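Local coordinates for ferric uptake regulation protein (Vibrio cholerae, PDB 2W57) that probably represses iron-uptake genes as a dimeric, metal-responsive DNA-binding regulator of the ferric uptake regulator family, carrying two zinc sites in each chain, at residues A65-R70 against F80-Q85; H71-G76 against S126-G131. One frame throughout, in Å; residues are numbered along the deposited sequence.

Contact 1: A65-R70 against F80-Q85; sequences AGIVTR and FELSTQ. With ZN (zinc ion), chain D.
Thr69 and Glu81 form the hydrogen-bonded antiparallel pair between Val68-Leu82 and Arg70-Phe80 in the beta hairpin of strands 68-72 and 78-82, the wing of a winged helix-turn-helix DNA-binding domain of the Fur family. Thr69 N gives a nearly straight bond to Glu81 O, 2.9 Å long; the return bond from Glu81 N to Thr69 O is weak at 3.4 Å. That second carbonyl also faces the CA-H of Phe80, a soft supplement to its weak amide partner.

Beyond the strand the pairing runs on. Ser83 N donates to Ile67 O at 3.1 Å, and Ser83 OG reaches Gly66 O at 2.9 Å, from well above the carbonyl plane. With OG set beside its own backbone N (chi1 -60°), this short hydroxyl serves a carbonyl in the turn leaving helix 52-64. Gly66 suits that turn, because the Schellman motif ending the helix needs a positive phi.

Val68 and Phe80 are buried: Val68 CG2 meets the edge of the Phe80 ring, Phe62 and Leu26 pack on Val68, and Leu59 on Phe80. On the sheet face shared with Phe80, Arg70 runs alongside the ring. Its CG lies over the ring face, 3.9 Å from the centroid in a CH-pi contact, and the chain, bent at chi3, sets the guanidinium against Phe80 CZ, its plane 53° from the ring's; NH1 is bonded to Ser78 OG.

Glu81 points to the opposite face, toward the metal. Its carboxylate binds zinc with His33, His88 and His90, and OE2 is also probably hydrogen-bonded to His71 NE2. An anionic residue fits this histidine-rich site: Glu81 OE2 lies 2.1 Å from the zinc ion, and OE1 2.7 Å.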
loop_
_atom_site.group_PDB
_atom_site.type_symbol
_atom_site.label_atom_id
_atom_site.label_comp_id
_atom_site.label_asym_id
_atom_site.label_seq_id
_atom_site.Cartn_x
_atom_site.Cartn_y
_atom_site.Cartn_z
ATOM N N ALA A 65 -14.330 -10.183 -6.733
ATOM C CA ALA A 65 -15.780 -10.352 -6.575
ATOM C C ALA A 65 -16.436 -9.303 -5.644
ATOM O O ALA A 65 -17.666 -9.277 -5.486
ATOM C CB ALA A 65 -16.104 -11.769 -6.102
ATOM N N GLY A 66 -15.616 -8.450 -5.031
ATOM C CA GLY A 66 -16.113 -7.419 -4.116
ATOM C C GLY A 66 -16.456 -7.911 -2.717
ATOM O O GLY A 66 -17.060 -7.184 -1.941
ATOM N N ILE A 67 -16.079 -9.149 -2.397
ATOM C CA ILE A 67 -16.296 -9.711 -1.063
ATOM C C ILE A 67 -15.336 -9.080 -0.043
ATOM O O ILE A 67 -15.732 -8.783 1.101
ATOM C CB ILE A 67 -16.159 -11.256 -1.069
ATOM C CG1 ILE A 67 -17.388 -11.902 -1.698
ATOM C CG2 ILE A 67 -15.999 -11.798 0.334
ATOM C CD1 ILE A 67 -17.312 -13.413 -1.753
ATOM N N VAL A 68 -14.082 -8.874 -0.463
ATOM C CA VAL A 68 -13.074 -8.257 0.400
ATOM C C VAL A 68 -12.429 -7.029 -0.253
ATOM O O VAL A 68 -12.539 -6.824 -1.466
ATOM C CB VAL A 68 -11.958 -9.258 0.840
ATOM C CG1 VAL A 68 -12.533 -10.475 1.550
ATOM C CG2 VAL A 68 -11.070 -9.687 -0.347
ATOM N N THR A 69 -11.766 -6.220 0.569
ATOM C CA THR A 69 -10.942 -5.110 0.110
ATOM C C THR A 69 -9.512 -5.401 0.527
ATOM O O THR A 69 -9.268 -5.768 1.686
ATOM C CB THR A 69 -11.365 -3.784 0.778
ATOM O OG1 THR A 69 -12.738 -3.496 0.467
ATOM C CG2 THR A 69 -10.487 -2.626 0.295
ATOM N N ARG A 70 -8.571 -5.243 -0.407
ATOM C CA ARG A 70 -7.150 -5.383 -0.094
ATOM C C ARG A 70 -6.518 -4.040 0.236
ATOM O O ARG A 70 -6.653 -3.085 -0.524
ATOM C CB ARG A 70 -6.360 -6.051 -1.231
ATOM C CG ARG A 70 -5.034 -6.645 -0.734
ATOM C CD ARG A 70 -3.927 -6.748 -1.789
ATOM N NE ARG A 70 -4.058 -7.925 -2.647
ATOM C CZ ARG A 70 -3.183 -8.933 -2.729
ATOM N NH1 ARG A 70 -2.061 -8.964 -2.001
ATOM N NH2 ARG A 70 -3.440 -9.928 -3.568
ATOM N N PHE A 80 -6.530 -7.830 4.535
ATOM C CA PHE A 80 -7.833 -7.913 3.932
ATOM C C PHE A 80 -8.901 -7.688 4.999
ATOM O O PHE A 80 -8.654 -7.850 6.192
ATOM C CB PHE A 80 -8.011 -9.281 3.274
ATOM C CG PHE A 80 -6.991 -9.588 2.190
ATOM C CD1 PHE A 80 -7.331 -9.468 0.846
ATOM C CD2 PHE A 80 -5.700 -10.020 2.518
ATOM C CE1 PHE A 80 -6.411 -9.766 -0.156
ATOM C CE2 PHE A 80 -4.766 -10.311 1.526
ATOM C CZ PHE A 80 -5.121 -10.181 0.180
ATOM N N GLU A 81 -10.086 -7.301 4.551
ATOM C CA GLU A 81 -11.242 -7.106 5.408
ATOM C C GLU A 81 -12.446 -7.283 4.503
ATOM O O GLU A 81 -12.310 -7.184 3.283
ATOM C CB GLU A 81 -11.243 -5.707 6.050
ATOM C CG GLU A 81 -11.067 -4.535 5.075
ATOM C CD GLU A 81 -11.315 -3.173 5.719
ATOM O OE1 GLU A 81 -12.335 -3.035 6.438
ATOM O OE2 GLU A 81 -10.508 -2.230 5.509
ATOM N N LEU A 82 -13.606 -7.570 5.096
ATOM C CA LEU A 82 -14.848 -7.667 4.344
ATOM C C LEU A 82 -15.258 -6.265 3.957
ATOM O O LEU A 82 -15.033 -5.329 4.721
ATOM C CB LEU A 82 -15.940 -8.320 5.191
ATOM C CG LEU A 82 -15.781 -9.822 5.473
ATOM C CD1 LEU A 82 -16.553 -10.236 6.726
ATOM C CD2 LEU A 82 -16.198 -10.685 4.265
ATOM N N SER A 83 -15.841 -6.116 2.770
ATOM C CA SER A 83 -16.282 -4.810 2.271
ATOM C C SER A 83 -17.389 -4.191 3.123
ATOM O O SER A 83 -18.144 -4.902 3.780
ATOM C CB SER A 83 -16.769 -4.930 0.826
ATOM O OG SER A 83 -15.736 -5.400 -0.014
ATOM N N THR A 84 -17.445 -2.860 3.122
ATOM C CA THR A 84 -18.581 -2.081 3.632
ATOM C C THR A 84 -18.627 -0.744 2.894
ATOM O O THR A 84 -17.601 -0.259 2.431
ATOM C CB THR A 84 -18.502 -1.804 5.169
ATOM O OG1 THR A 84 -17.182 -1.366 5.515
ATOM C CG2 THR A 84 -18.861 -3.054 5.997
ATOM N N GLN A 85 -19.817 -0.154 2.783
ATOM C CA GLN A 85 -19.978 1.221 2.289
ATOM C C GLN A 85 -19.419 2.237 3.301
ATOM O O GLN A 85 -18.934 3.308 2.913
ATOM C CB GLN A 85 -21.449 1.533 2.018
ATOM C CG GLN A 85 -22.210 0.493 1.167
ATOM C CD GLN A 85 -23.738 0.720 1.169
ATOM O OE1 GLN A 85 -24.222 1.830 1.438
ATOM N NE2 GLN A 85 -24.496 -0.338 0.865
HETATM ZN ZN ZN D . -10.478 -1.352 7.381
#

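Contact 2: H71-G76 against S126-G131; sequences HHFEGG and SLYLYG
With CG anti to the carbonyl carbon in both His71 (chi1 -62°) and Tyr128 (chi1 -61°), the two side chains lean across from strands 68-72 and 121-132 and meet in a hydrogen bond. His71 ND1 lies 2.6 Å from Tyr128 OH, in the plane of the phenol ring and at the edge of the imidazole; either group could be the donor. A long phenol suits this gap, since His71 CA and Tyr128 CA are 9.7 Å apart.

Two residues on, Phe73 packs against the same tyrosine. Its CE1 lies on Tyr128 CE1 at 3.4 Å, the rings turned 67° against each other, and the edge of Tyr130 approaches its CG. His71, Phe73 and Tyr128 thus form an aromatic cluster, into which the ring of His90 also fits, and Val79, Val92 and Val99 also touch Phe73.

Where the segment leaves its strand, Glu74 spreads over Tyr130. Its CB sits above one face, 3.8 Å from the centroid, and the extended chain carries OE1 over the same ring, 3.6 Å from CG. Glutamate suits this exposed place, where its CB gives the ring an apolar cover.

Strand 121-132 pairs antiparallel with its counterpart in the second subunit, so these tyrosines stand on the dimer sheet. The nearest atom of the His71 ring is about 4 Å from the zinc ion: a second-shell residue at the metal site between the DNA-binding and dimerisation domains, as in other Fur proteins.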
loop_
_atom_site.group_PDB
_atom_site.type_symbol
_atom_site.label_atom_id
_atom_site.label_comp_id
_atom_site.label_asym_id
_atom_site.label_seq_id
_atom_site.Cartn_x
_atom_site.Cartn_y
_atom_site.Cartn_z
ATOM N N HIS A 71 -5.818 -3.990 1.366
ATOM C CA HIS A 71 -4.984 -2.843 1.718
ATOM C C HIS A 71 -3.514 -3.228 1.717
ATOM O O HIS A 71 -3.144 -4.258 2.285
ATOM C CB HIS A 71 -5.341 -2.327 3.112
ATOM C CG HIS A 71 -6.745 -1.832 3.238
ATOM N ND1 HIS A 71 -7.131 -0.574 2.822
ATOM C CD2 HIS A 71 -7.855 -2.421 3.742
ATOM C CE1 HIS A 71 -8.421 -0.414 3.056
ATOM N NE2 HIS A 71 -8.883 -1.519 3.618
ATOM N N HIS A 72 -2.672 -2.397 1.104
ATOM C CA HIS A 72 -1.222 -2.624 1.122
ATOM C C HIS A 72 -0.559 -1.775 2.200
ATOM O O HIS A 72 -0.470 -0.556 2.062
ATOM C CB HIS A 72 -0.622 -2.286 -0.226
ATOM C CG HIS A 72 -1.134 -3.132 -1.345
ATOM N ND1 HIS A 72 -0.461 -4.248 -1.800
ATOM C CD2 HIS A 72 -2.240 -3.014 -2.118
ATOM C CE1 HIS A 72 -1.138 -4.785 -2.801
ATOM N NE2 HIS A 72 -2.222 -4.058 -3.011
ATOM N N PHE A 73 -0.100 -2.407 3.276
ATOM C CA PHE A 73 0.476 -1.670 4.407
ATOM C C PHE A 73 1.922 -1.292 4.160
ATOM O O PHE A 73 2.446 -1.519 3.067
ATOM C CB PHE A 73 0.358 -2.484 5.689
ATOM C CG PHE A 73 -0.939 -2.297 6.399
ATOM C CD1 PHE A 73 -1.981 -1.584 5.805
ATOM C CD2 PHE A 73 -1.140 -2.860 7.659
ATOM C CE1 PHE A 73 -3.192 -1.412 6.459
ATOM C CE2 PHE A 73 -2.357 -2.702 8.322
ATOM C CZ PHE A 73 -3.384 -1.974 7.723
ATOM N N GLU A 74 2.562 -0.727 5.183
ATOM C CA GLU A 74 3.934 -0.236 5.073
ATOM C C GLU A 74 4.881 -1.360 4.691
ATOM O O GLU A 74 5.020 -2.362 5.409
ATOM C CB GLU A 74 4.406 0.434 6.370
ATOM C CG GLU A 74 5.602 1.395 6.180
ATOM C CD GLU A 74 6.169 1.917 7.511
ATOM O OE1 GLU A 74 5.476 1.784 8.567
ATOM O OE2 GLU A 74 7.317 2.455 7.494
ATOM N N GLY A 75 5.500 -1.172 3.531
ATOM C CA GLY A 75 6.448 -2.124 2.958
ATOM C C GLY A 75 6.181 -3.610 3.169
ATOM O O GLY A 75 6.806 -4.231 4.024
ATOM N N GLY A 76 5.262 -4.176 2.391
ATOM C CA GLY A 76 5.138 -5.624 2.301
ATOM C C GLY A 76 3.747 -6.158 2.544
ATOM O O GLY A 76 3.120 -6.689 1.636
ATOM N N SER A 126 -6.603 7.264 0.405
ATOM C CA SER A 126 -6.286 6.255 1.412
ATOM C C SER A 126 -5.325 6.843 2.421
ATOM O O SER A 126 -4.390 7.550 2.046
ATOM C CB SER A 126 -5.722 4.969 0.779
ATOM O OG SER A 126 -4.530 5.215 0.055
ATOM N N LEU A 127 -5.571 6.566 3.698
ATOM C CA LEU A 127 -4.758 7.128 4.783
ATOM C C LEU A 127 -4.388 6.059 5.799
ATOM O O LEU A 127 -5.267 5.378 6.329
ATOM C CB LEU A 127 -5.479 8.311 5.453
ATOM C CG LEU A 127 -5.010 8.882 6.791
ATOM C CD1 LEU A 127 -3.643 9.520 6.683
ATOM C CD2 LEU A 127 -6.020 9.887 7.320
ATOM N N TYR A 128 -3.082 5.922 6.044
ATOM C CA TYR A 128 -2.539 4.927 6.968
ATOM C C TYR A 128 -1.603 5.596 7.955
ATOM O O TYR A 128 -0.612 6.209 7.563
ATOM C CB TYR A 128 -1.785 3.819 6.213
ATOM C CG TYR A 128 -2.652 3.050 5.258
ATOM C CD1 TYR A 128 -3.525 2.071 5.716
ATOM C CD2 TYR A 128 -2.628 3.322 3.896
ATOM C CE1 TYR A 128 -4.354 1.379 4.833
ATOM C CE2 TYR A 128 -3.448 2.638 3.006
ATOM C CZ TYR A 128 -4.307 1.672 3.479
ATOM O OH TYR A 128 -5.119 0.986 2.597
ATOM N N LEU A 129 -1.925 5.490 9.236
ATOM C CA LEU A 129 -1.056 6.011 10.275
ATOM C C LEU A 129 -0.363 4.832 10.933
ATOM O O LEU A 129 -1.020 3.859 11.307
ATOM C CB LEU A 129 -1.870 6.810 11.301
ATOM C CG LEU A 129 -2.794 7.900 10.752
ATOM C CD1 LEU A 129 -3.583 8.589 11.864
ATOM C CD2 LEU A 129 -2.023 8.927 9.931
ATOM N N TYR A 130 0.954 4.888 11.057
ATOM C CA TYR A 130 1.675 3.795 11.706
ATOM C C TYR A 130 2.358 4.282 12.984
ATOM O O TYR A 130 2.923 5.371 13.003
ATOM C CB TYR A 130 2.698 3.169 10.755
ATOM C CG TYR A 130 2.157 2.750 9.397
ATOM C CD1 TYR A 130 1.667 1.462 9.193
ATOM C CD2 TYR A 130 2.167 3.629 8.308
ATOM C CE1 TYR A 130 1.192 1.055 7.955
ATOM C CE2 TYR A 130 1.690 3.231 7.063
ATOM C CZ TYR A 130 1.204 1.936 6.897
ATOM O OH TYR A 130 0.720 1.514 5.679
ATOM N N GLY A 131 2.295 3.480 14.048
ATOM C CA GLY A 131 2.988 3.807 15.302
ATOM C C GLY A 131 3.231 2.648 16.263
ATOM O O GLY A 131 2.698 1.546 16.061
#

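Strand 68-72 serves both contacts: its first half pairs within the DNA-binding domain in contact 1, and its end reaches across to the dimerisation sheet in contact 2. Contact 1 lies nearer the middle of the chain, its centre about 6 Å from the centre of the chain against about 12 Å for contact 2, and both are partly buried. Backbone ladder bonds dominate the first, whereas in the second the strands stand too far apart for pairing and aromatic side chains bridge them. The two meet where His71 NE2 lies 2.6 Å from Glu81 OE2, a probable hydrogen bond that joins the zinc ligand of one to the aromatic cluster of the other.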